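Local coordinates for protein putative O-Methyltransferase (Corynebacterium glutamicum, PDB 3DR5) that probably transfers the methyl group of S-adenosyl-L-methionine to a hydroxyl of an acceptor that is not known, as O-methyltransferases do, at residues A30-P35 / E90-R95; A144-A149 / D187-S192; A148-L153 / E194-A199. All coordinates share one frame; numbering follows the deposited sequence.

Interaction 1. Residues A30-P35 / E90-R95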
loop_
_atom_site.group_PDB
_atom_site.type_symbol
_atom_site.label_atom_id
_atom_site.label_comp_id
_atom_site.label_asym_id
_atom_site.label_seq_id
_atom_site.Cartn_x
_atom_site.Cartn_y
_atom_site.Cartn_z
ATOM N N ALA A 30 1.233 0.462 24.395
ATOM C CA ALA A 30 2.513 0.119 24.999
ATOM C C ALA A 30 2.354 -0.139 26.499
ATOM O O ALA A 30 2.961 -1.061 27.044
ATOM C CB ALA A 30 3.518 1.246 24.764
ATOM N N GLU A 31 1.541 0.676 27.164
ATOM C CA GLU A 31 1.308 0.507 28.593
ATOM C C GLU A 31 0.643 -0.828 28.928
ATOM O O GLU A 31 0.827 -1.356 30.021
ATOM C CB GLU A 31 0.454 1.657 29.123
ATOM C CG GLU A 31 1.222 2.949 29.317
ATOM C CD GLU A 31 0.311 4.124 29.567
ATOM O OE1 GLU A 31 -0.790 3.909 30.107
ATOM O OE2 GLU A 31 0.696 5.262 29.242
ATOM N N PHE A 32 -0.122 -1.374 27.985
ATOM C CA PHE A 32 -0.822 -2.643 28.195
ATOM C C PHE A 32 -0.171 -3.821 27.475
ATOM O O PHE A 32 -0.725 -4.925 27.451
ATOM C CB PHE A 32 -2.284 -2.506 27.755
ATOM C CG PHE A 32 -3.124 -1.678 28.694
ATOM C CD1 PHE A 32 -3.808 -2.276 29.756
ATOM C CD2 PHE A 32 -3.238 -0.300 28.510
ATOM C CE1 PHE A 32 -4.590 -1.510 30.623
ATOM C CE2 PHE A 32 -4.011 0.471 29.371
ATOM C CZ PHE A 32 -4.691 -0.134 30.428
ATOM N N GLY A 33 0.997 -3.576 26.887
ATOM C CA GLY A 33 1.726 -4.618 26.175
ATOM C C GLY A 33 1.041 -5.179 24.942
ATOM O O GLY A 33 1.236 -6.342 24.589
ATOM N N LEU A 34 0.251 -4.343 24.273
ATOM C CA LEU A 34 -0.482 -4.772 23.080
ATOM C C LEU A 34 0.321 -4.639 21.792
ATOM O O LEU A 34 1.138 -3.733 21.660
ATOM C CB LEU A 34 -1.771 -3.955 22.940
ATOM C CG LEU A 34 -2.673 -3.832 24.171
ATOM C CD1 LEU A 34 -3.791 -2.831 23.911
ATOM C CD2 LEU A 34 -3.246 -5.192 24.515
ATOM N N PRO A 35 0.093 -5.547 20.829
ATOM C CA PRO A 35 0.787 -5.537 19.535
ATOM C C PRO A 35 0.325 -4.298 18.766
ATOM O O PRO A 35 -0.845 -4.196 18.389
ATOM C CB PRO A 35 0.307 -6.821 18.852
ATOM C CG PRO A 35 -0.360 -7.626 19.950
ATOM C CD PRO A 35 -0.920 -6.613 20.886
ATOM N N GLU A 90 -12.018 -8.970 24.723
ATOM C CA GLU A 90 -11.681 -8.353 25.991
ATOM C C GLU A 90 -12.414 -7.034 26.186
ATOM O O GLU A 90 -12.354 -6.156 25.331
ATOM C CB GLU A 90 -10.158 -8.184 26.052
ATOM C CG GLU A 90 -9.441 -9.171 26.985
ATOM C CD GLU A 90 -10.052 -10.567 27.019
ATOM O OE1 GLU A 90 -9.634 -11.436 26.226
ATOM O OE2 GLU A 90 -10.966 -10.787 27.841
ATOM N N SER A 91 -13.101 -6.896 27.317
ATOM C CA SER A 91 -13.881 -5.694 27.572
ATOM C C SER A 91 -13.103 -4.421 27.843
ATOM O O SER A 91 -13.574 -3.332 27.507
ATOM C CB SER A 91 -14.904 -5.950 28.688
ATOM O OG SER A 91 -14.286 -6.463 29.843
ATOM N N GLU A 92 -11.918 -4.544 28.436
ATOM C CA GLU A 92 -11.112 -3.359 28.679
ATOM C C GLU A 92 -10.566 -2.880 27.323
ATOM O O GLU A 92 -10.254 -1.696 27.166
ATOM C CB GLU A 92 -9.964 -3.643 29.669
ATOM C CG GLU A 92 -8.913 -4.637 29.231
ATOM C CD GLU A 92 -7.888 -4.882 30.340
ATOM O OE1 GLU A 92 -7.051 -5.798 30.203
ATOM O OE2 GLU A 92 -7.914 -4.145 31.348
ATOM N N HIS A 93 -10.447 -3.786 26.347
ATOM C CA HIS A 93 -9.984 -3.393 25.017
ATOM C C HIS A 93 -11.105 -2.584 24.362
ATOM O O HIS A 93 -10.838 -1.653 23.603
ATOM C CB HIS A 93 -9.618 -4.632 24.185
ATOM C CG HIS A 93 -8.351 -5.289 24.637
ATOM N ND1 HIS A 93 -7.954 -6.532 24.202
ATOM C CD2 HIS A 93 -7.398 -4.870 25.501
ATOM C CE1 HIS A 93 -6.812 -6.853 24.783
ATOM N NE2 HIS A 93 -6.454 -5.862 25.577
ATOM N N GLN A 94 -12.361 -2.928 24.659
ATOM C CA GLN A 94 -13.501 -2.188 24.109
ATOM C C GLN A 94 -13.520 -0.791 24.735
ATOM O O GLN A 94 -13.786 0.209 24.050
ATOM C CB GLN A 94 -14.821 -2.909 24.407
ATOM C CG GLN A 94 -16.051 -2.030 24.199
ATOM C CD GLN A 94 -17.330 -2.831 24.098
ATOM O OE1 GLN A 94 -17.692 -3.575 25.015
ATOM N NE2 GLN A 94 -18.026 -2.687 22.973
ATOM N N ARG A 95 -13.243 -0.723 26.039
ATOM C CA ARG A 95 -13.199 0.558 26.742
ATOM C C ARG A 95 -12.009 1.356 26.222
ATOM O O ARG A 95 -12.113 2.558 25.992
ATOM C CB ARG A 95 -13.046 0.357 28.253
ATOM C CG ARG A 95 -14.354 0.358 29.020
ATOM C CD ARG A 95 -14.142 0.773 30.472
ATOM N NE ARG A 95 -14.670 2.107 30.757
ATOM C CZ ARG A 95 -14.286 2.866 31.781
ATOM N NH1 ARG A 95 -13.362 2.428 32.629
ATOM N NH2 ARG A 95 -14.823 4.067 31.963
#

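Interaction 2. Residues A144-A149 / D187-S192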
loop_
_atom_site.group_PDB
_atom_site.type_symbol
_atom_site.label_atom_id
_atom_site.label_comp_id
_atom_site.label_asym_id
_atom_site.label_seq_id
_atom_site.Cartn_x
_atom_site.Cartn_y
_atom_site.Cartn_z
ATOM N N ALA A 144 -7.658 -19.438 9.115
ATOM C CA ALA A 144 -9.065 -19.327 9.478
ATOM C C ALA A 144 -9.555 -17.899 9.274
ATOM O O ALA A 144 -10.695 -17.678 8.862
ATOM C CB ALA A 144 -9.272 -19.766 10.933
ATOM N N LEU A 145 -8.688 -16.929 9.552
ATOM C CA LEU A 145 -9.070 -15.537 9.386
ATOM C C LEU A 145 -9.282 -15.229 7.894
ATOM O O LEU A 145 -10.206 -14.494 7.535
ATOM C CB LEU A 145 -8.007 -14.600 10.001
ATOM C CG LEU A 145 -8.411 -13.118 10.013
ATOM C CD1 LEU A 145 -9.700 -12.945 10.832
ATOM C CD2 LEU A 145 -7.281 -12.264 10.591
ATOM N N VAL A 146 -8.435 -15.795 7.033
ATOM C CA VAL A 146 -8.538 -15.590 5.583
ATOM C C VAL A 146 -9.851 -16.167 5.057
ATOM O O VAL A 146 -10.549 -15.544 4.258
ATOM C CB VAL A 146 -7.380 -16.285 4.839
ATOM C CG1 VAL A 146 -7.525 -16.086 3.346
ATOM C CG2 VAL A 146 -6.046 -15.742 5.324
ATOM N N ASP A 147 -10.172 -17.376 5.509
ATOM C CA ASP A 147 -11.397 -18.051 5.095
ATOM C C ASP A 147 -12.608 -17.299 5.609
ATOM O O ASP A 147 -13.641 -17.241 4.946
ATOM C CB ASP A 147 -11.424 -19.487 5.625
ATOM C CG ASP A 147 -10.309 -20.333 5.056
ATOM O OD1 ASP A 147 -10.000 -20.173 3.855
ATOM O OD2 ASP A 147 -9.745 -21.161 5.802
ATOM N N ALA A 148 -12.479 -16.717 6.798
ATOM C CA ALA A 148 -13.574 -15.959 7.398
ATOM C C ALA A 148 -13.730 -14.589 6.751
ATOM O O ALA A 148 -14.840 -14.142 6.472
ATOM C CB ALA A 148 -13.340 -15.801 8.903
ATOM N N ALA A 149 -12.611 -13.919 6.515
ATOM C CA ALA A 149 -12.643 -12.588 5.938
ATOM C C ALA A 149 -12.943 -12.516 4.443
ATOM O O ALA A 149 -13.663 -11.621 3.990
ATOM C CB ALA A 149 -11.325 -11.866 6.245
ATOM N N ASP A 187 0.782 -18.678 4.462
ATOM C CA ASP A 187 1.421 -18.033 3.315
ATOM C C ASP A 187 1.186 -18.879 2.056
ATOM O O ASP A 187 0.692 -18.379 1.039
ATOM C CB ASP A 187 2.925 -17.873 3.593
ATOM C CG ASP A 187 3.645 -17.082 2.511
ATOM O OD1 ASP A 187 3.426 -15.850 2.406
ATOM O OD2 ASP A 187 4.429 -17.703 1.756
ATOM N N GLU A 188 1.542 -20.159 2.127
ATOM C CA GLU A 188 1.356 -21.070 1.001
ATOM C C GLU A 188 -0.121 -21.123 0.589
ATOM O O GLU A 188 -0.442 -21.150 -0.597
ATOM C CB GLU A 188 1.850 -22.470 1.384
ATOM C CG GLU A 188 1.552 -23.544 0.360
ATOM C CD GLU A 188 2.146 -24.881 0.748
ATOM O OE1 GLU A 188 3.351 -24.912 1.079
ATOM O OE2 GLU A 188 1.420 -25.898 0.712
ATOM N N TYR A 189 -1.016 -21.143 1.573
ATOM C CA TYR A 189 -2.455 -21.178 1.298
ATOM C C TYR A 189 -2.914 -19.866 0.662
ATOM O O TYR A 189 -3.674 -19.864 -0.310
ATOM C CB TYR A 189 -3.248 -21.391 2.581
ATOM C CG TYR A 189 -4.739 -21.379 2.347
ATOM C CD1 TYR A 189 -5.360 -22.417 1.655
ATOM C CD2 TYR A 189 -5.527 -20.315 2.788
ATOM C CE1 TYR A 189 -6.726 -22.403 1.411
ATOM C CE2 TYR A 189 -6.898 -20.288 2.547
ATOM C CZ TYR A 189 -7.489 -21.335 1.858
ATOM O OH TYR A 189 -8.842 -21.327 1.625
ATOM N N ILE A 190 -2.457 -18.746 1.216
ATOM C CA ILE A 190 -2.825 -17.439 0.692
ATOM C C ILE A 190 -2.370 -17.295 -0.768
ATOM O O ILE A 190 -3.102 -16.767 -1.604
ATOM C CB ILE A 190 -2.214 -16.306 1.567
ATOM C CG1 ILE A 190 -3.037 -16.149 2.853
ATOM C CG2 ILE A 190 -2.157 -14.989 0.778
ATOM C CD1 ILE A 190 -2.395 -15.248 3.896
ATOM N N ARG A 191 -1.165 -17.766 -1.074
ATOM C CA ARG A 191 -0.643 -17.670 -2.433
ATOM C C ARG A 191 -1.318 -18.624 -3.418
ATOM O O ARG A 191 -1.047 -18.583 -4.617
ATOM C CB ARG A 191 0.866 -17.910 -2.425
ATOM C CG ARG A 191 1.679 -16.754 -1.837
ATOM C CD ARG A 191 3.054 -17.220 -1.392
ATOM N NE ARG A 191 3.466 -18.392 -2.153
ATOM C CZ ARG A 191 4.096 -19.438 -1.631
ATOM N NH1 ARG A 191 4.393 -19.470 -0.339
ATOM N NH2 ARG A 191 4.428 -20.455 -2.407
ATOM N N SER A 192 -2.217 -19.460 -2.913
ATOM C CA SER A 192 -2.913 -20.430 -3.746
ATOM C C SER A 192 -4.312 -19.975 -4.148
ATOM O O SER A 192 -4.891 -20.516 -5.092
ATOM C CB SER A 192 -3.031 -21.769 -3.012
ATOM O OG SER A 192 -4.148 -21.780 -2.121
#

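Interaction 3. Residues A148-L153 / E194-A199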
loop_
_atom_site.group_PDB
_atom_site.type_symbol
_atom_site.label_atom_id
_atom_site.label_comp_id
_atom_site.label_asym_id
_atom_site.label_seq_id
_atom_site.Cartn_x
_atom_site.Cartn_y
_atom_site.Cartn_z
ATOM N N ALA A 148 -12.479 -16.717 6.798
ATOM C CA ALA A 148 -13.574 -15.959 7.398
ATOM C C ALA A 148 -13.730 -14.589 6.751
ATOM O O ALA A 148 -14.840 -14.142 6.472
ATOM C CB ALA A 148 -13.340 -15.801 8.903
ATOM N N ALA A 149 -12.611 -13.919 6.515
ATOM C CA ALA A 149 -12.643 -12.588 5.938
ATOM C C ALA A 149 -12.943 -12.516 4.443
ATOM O O ALA A 149 -13.663 -11.621 3.990
ATOM C CB ALA A 149 -11.325 -11.866 6.245
ATOM N N TRP A 150 -12.414 -13.462 3.675
ATOM C CA TRP A 150 -12.598 -13.423 2.224
ATOM C C TRP A 150 -14.016 -13.173 1.742
ATOM O O TRP A 150 -14.248 -12.269 0.929
ATOM C CB TRP A 150 -12.042 -14.695 1.567
ATOM C CG TRP A 150 -11.657 -14.475 0.121
ATOM C CD1 TRP A 150 -12.208 -15.067 -0.975
ATOM C CD2 TRP A 150 -10.653 -13.573 -0.372
ATOM N NE1 TRP A 150 -11.610 -14.595 -2.122
ATOM C CE2 TRP A 150 -10.650 -13.680 -1.780
ATOM C CE3 TRP A 150 -9.749 -12.694 0.242
ATOM C CZ2 TRP A 150 -9.787 -12.926 -2.591
ATOM C CZ3 TRP A 150 -8.887 -11.947 -0.562
ATOM C CH2 TRP A 150 -8.910 -12.075 -1.964
ATOM N N PRO A 151 -14.986 -13.953 2.238
ATOM C CA PRO A 151 -16.370 -13.752 1.801
ATOM C C PRO A 151 -16.906 -12.351 2.094
ATOM O O PRO A 151 -17.737 -11.834 1.354
ATOM C CB PRO A 151 -17.153 -14.811 2.586
ATOM C CG PRO A 151 -16.135 -15.849 2.927
ATOM C CD PRO A 151 -14.880 -15.064 3.200
ATOM N N LEU A 152 -16.430 -11.742 3.178
ATOM C CA LEU A 152 -16.890 -10.411 3.583
ATOM C C LEU A 152 -16.319 -9.292 2.718
ATOM O O LEU A 152 -16.913 -8.225 2.578
ATOM C CB LEU A 152 -16.527 -10.159 5.047
ATOM C CG LEU A 152 -16.911 -11.231 6.080
ATOM C CD1 LEU A 152 -16.236 -10.940 7.430
ATOM C CD2 LEU A 152 -18.426 -11.277 6.233
ATOM N N LEU A 153 -15.158 -9.550 2.132
ATOM C CA LEU A 153 -14.474 -8.571 1.292
ATOM C C LEU A 153 -15.102 -8.329 -0.052
ATOM O O LEU A 153 -15.539 -9.267 -0.707
ATOM C CB LEU A 153 -13.031 -8.989 1.047
ATOM C CG LEU A 153 -11.929 -8.590 2.025
ATOM C CD1 LEU A 153 -10.592 -9.139 1.523
ATOM C CD2 LEU A 153 -11.868 -7.049 2.142
ATOM N N GLU A 194 -7.372 -18.027 -5.793
ATOM C CA GLU A 194 -7.570 -17.431 -7.101
ATOM C C GLU A 194 -8.348 -16.126 -7.103
ATOM O O GLU A 194 -9.258 -15.934 -6.302
ATOM C CB GLU A 194 -8.253 -18.458 -8.004
ATOM C CG GLU A 194 -7.937 -18.335 -9.488
ATOM C CD GLU A 194 -6.628 -19.003 -9.871
ATOM O OE1 GLU A 194 -6.146 -19.859 -9.096
ATOM O OE2 GLU A 194 -6.093 -18.685 -10.956
ATOM N N GLY A 195 -7.985 -15.239 -8.020
ATOM C CA GLY A 195 -8.652 -13.959 -8.088
ATOM C C GLY A 195 -8.226 -13.092 -6.916
ATOM O O GLY A 195 -8.990 -12.250 -6.439
ATOM N N ALA A 196 -7.007 -13.314 -6.428
ATOM C CA ALA A 196 -6.457 -12.539 -5.309
ATOM C C ALA A 196 -5.138 -11.919 -5.708
ATOM O O ALA A 196 -4.345 -12.542 -6.425
ATOM C CB ALA A 196 -6.214 -13.416 -4.097
ATOM N N HIS A 197 -4.897 -10.688 -5.261
ATOM C CA HIS A 197 -3.596 -10.064 -5.491
ATOM C C HIS A 197 -2.911 -10.180 -4.129
ATOM O O HIS A 197 -3.470 -9.799 -3.087
ATOM C CB HIS A 197 -3.703 -8.583 -5.847
ATOM C CG HIS A 197 -4.469 -8.312 -7.090
ATOM N ND1 HIS A 197 -4.100 -8.812 -8.320
ATOM C CD2 HIS A 197 -5.563 -7.550 -7.302
ATOM C CE1 HIS A 197 -4.937 -8.366 -9.238
ATOM N NE2 HIS A 197 -5.834 -7.599 -8.646
ATOM N N VAL A 198 -1.706 -10.731 -4.125
ATOM C CA VAL A 198 -0.949 -10.898 -2.890
ATOM C C VAL A 198 0.276 -9.997 -2.896
ATOM O O VAL A 198 1.085 -10.046 -3.819
ATOM C CB VAL A 198 -0.492 -12.369 -2.704
ATOM C CG1 VAL A 198 0.332 -12.511 -1.430
ATOM C CG2 VAL A 198 -1.718 -13.291 -2.665
ATOM N N ALA A 199 0.389 -9.149 -1.878
ATOM C CA ALA A 199 1.543 -8.273 -1.745
ATOM C C ALA A 199 2.101 -8.560 -0.353
ATOM O O ALA A 199 1.360 -8.546 0.630
ATOM C CB ALA A 199 1.137 -6.793 -1.866
HETATM O O HOH W 1 -11.979 -14.729 -4.683
#

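Interaction 1. Residues A30-P35 / E90-R95
The imidazole of H93 and the phenyl ring of F32 are the flat groups of this contact, and each is met obliquely by one partner from the opposite segment: a methyl of L34 reaches the imidazole, a carboxylate oxygen of E92 the phenyl ring. The setting is the Rossmann-like fold of class I methyltransferases, where helix 91-103 follows strand 83-87, in the parallel part of the mixed sheet, and residues 30-35 lead away from helix 20-31 in the N-terminal part of the chain. L34 CD2 lies 3.4 Å from H93 NE2, with CE1 of the same ring somewhat farther. The leucine and the histidine overlap alongside one another, their side chains running in opposite senses. H93 CG stands anti to its own carbonyl carbon (chi1 -72°), which swings the imidazole from the first turn of its helix over to the leucine. Beside this pair, F32 CE1 approaches E92 OE2 at 4.3 Å, a loose contact at the protein surface, made by the carboxylate end of E92; both residues are exposed, so a charged side chain is tolerated beside the ring. Both F32 and L34 also touch Q96 further along the helix, and P65 packs on L34 and H93.

The loop takes its course from a Schellman motif. G33, with positive phi, is its C-prime residue, and G33 N bonds to A30 O at 3.2 Å; a residue without a side chain suits that backbone conformation, and the turn brings L34 round to face H93. At the other segment E90 is the N-cap residue. D88, just after strand 83-87, ties this end together: its OD2 is hydrogen-bonded both to the backbone N of E90 and to H93 ND1, the imidazole nitrogen other than the one L34 CD2 approaches.

Interaction 2. Residues A144-A149 / D187-S192
Y189 and D147 supply the polar link between the two helices: the phenol OH of Y189 donates to D147 OD1 at 2.8 Å, and OD1 receives it on its syn lone pair, the side of the other oxygen. The carboxylate and ring planes stand 78° apart, and Y189 CG, anti to the backbone N (chi1 178°), carries the ring across to the neighbouring helix. Tyrosine suits this place because its long ring spans the gap and ends in a donor. K143 adds charge nearby, making a cation-pi contact with Y189 and a long, weak ion pair with D147.

The apolar part lies deeper. V146 CG2 packs on I190 CG1 at 3.9 Å, while V146 CG1 comes to the edge of the tyrosine ring, 4.3 Å from Y189 CE2. Branched aliphatic side chains suit the buried place of V146 and I190.

Within 187-192, further bonds fasten the helix end. S192 OG donates to Y189 O at 2.7 Å, and S192 N uses the same carbonyl. R191 NH1 forms a salt bridge with D187 OD2 at 2.7 Å; D187 OD1 pairs with R200, and OD2 is also hydrogen-bonded to Y11 OH of the second subunit.

Helices 142-152 and 178-190 thus pack side by side on the sheet, V146 and I190 both resting on L161 of strand 157-161, with I190 reaching V198 of strand 196-201 as well.

Interaction 3. Residues A148-L153 / E194-A199
W150 NE1 donates to a water at 2.6 Å, and the water lies at the edge of the indole, in its plane. The same water gives a weak bond to E194 O at 3.4 Å, so it bridges helix 142-152 to the loop before strand 196-201.

Direct contact rests on the benzene part of the indole. The methyl of A196 comes obliquely to its CH2-CZ2 corner, W150 CH2 to A196 CB being 3.7 Å, and G195 O lies at the ring edge, near its plane, 4.0 Å from W150 CZ2. W150 CG lies anti to the backbone N (chi1 -155°), which carries the indole out from the helix toward the strand. Tryptophan suits this gap, since it offers a large hydrocarbon ring and one N-H for water; a small alanine lets the ring come close to the strand backbone. G195 turns the chain just before the strand begins, with a positive phi (73°) that glycine adopts readily.

K212 adds a second polar grip: its NZ bonds to both W150 O and L153 O near the end of the helix, and the lysine also makes a cation-pi contact with the indole. P151 N, with no hydrogen to give to the preceding turn, marks a kink there.

The contact joins the end of helix 142-152 to strand 196-201, one of two edge strands of the sheet within the chain. V210 of the adjoining antiparallel strand 207-212 touches both W150 and A196, while H197 and A199 pack on N76 and T47, respectively, of the second subunit.

Overall arrangement
Interactions 2 and 3 share A148 and A149 and both draw on helix 142-152; their centres are about 8 Å apart, and I190 CG2 meets V198 CG2 at 3.9 Å between them. Interaction 2 is partly buried, combining an aliphatic pair with a direct tyrosine-aspartate bond between helices. Interaction 3 is a surface contact in which one indole meets a strand and water carries the polar link. Interaction 1, with its centre about 28 Å from that of interaction 3 and across the chain's centre, is also superficial: it has no hydrogen bond between its segments and brings the N-terminal region to helix 91-103. Only interactions 2 and 3 have the second subunit beside them.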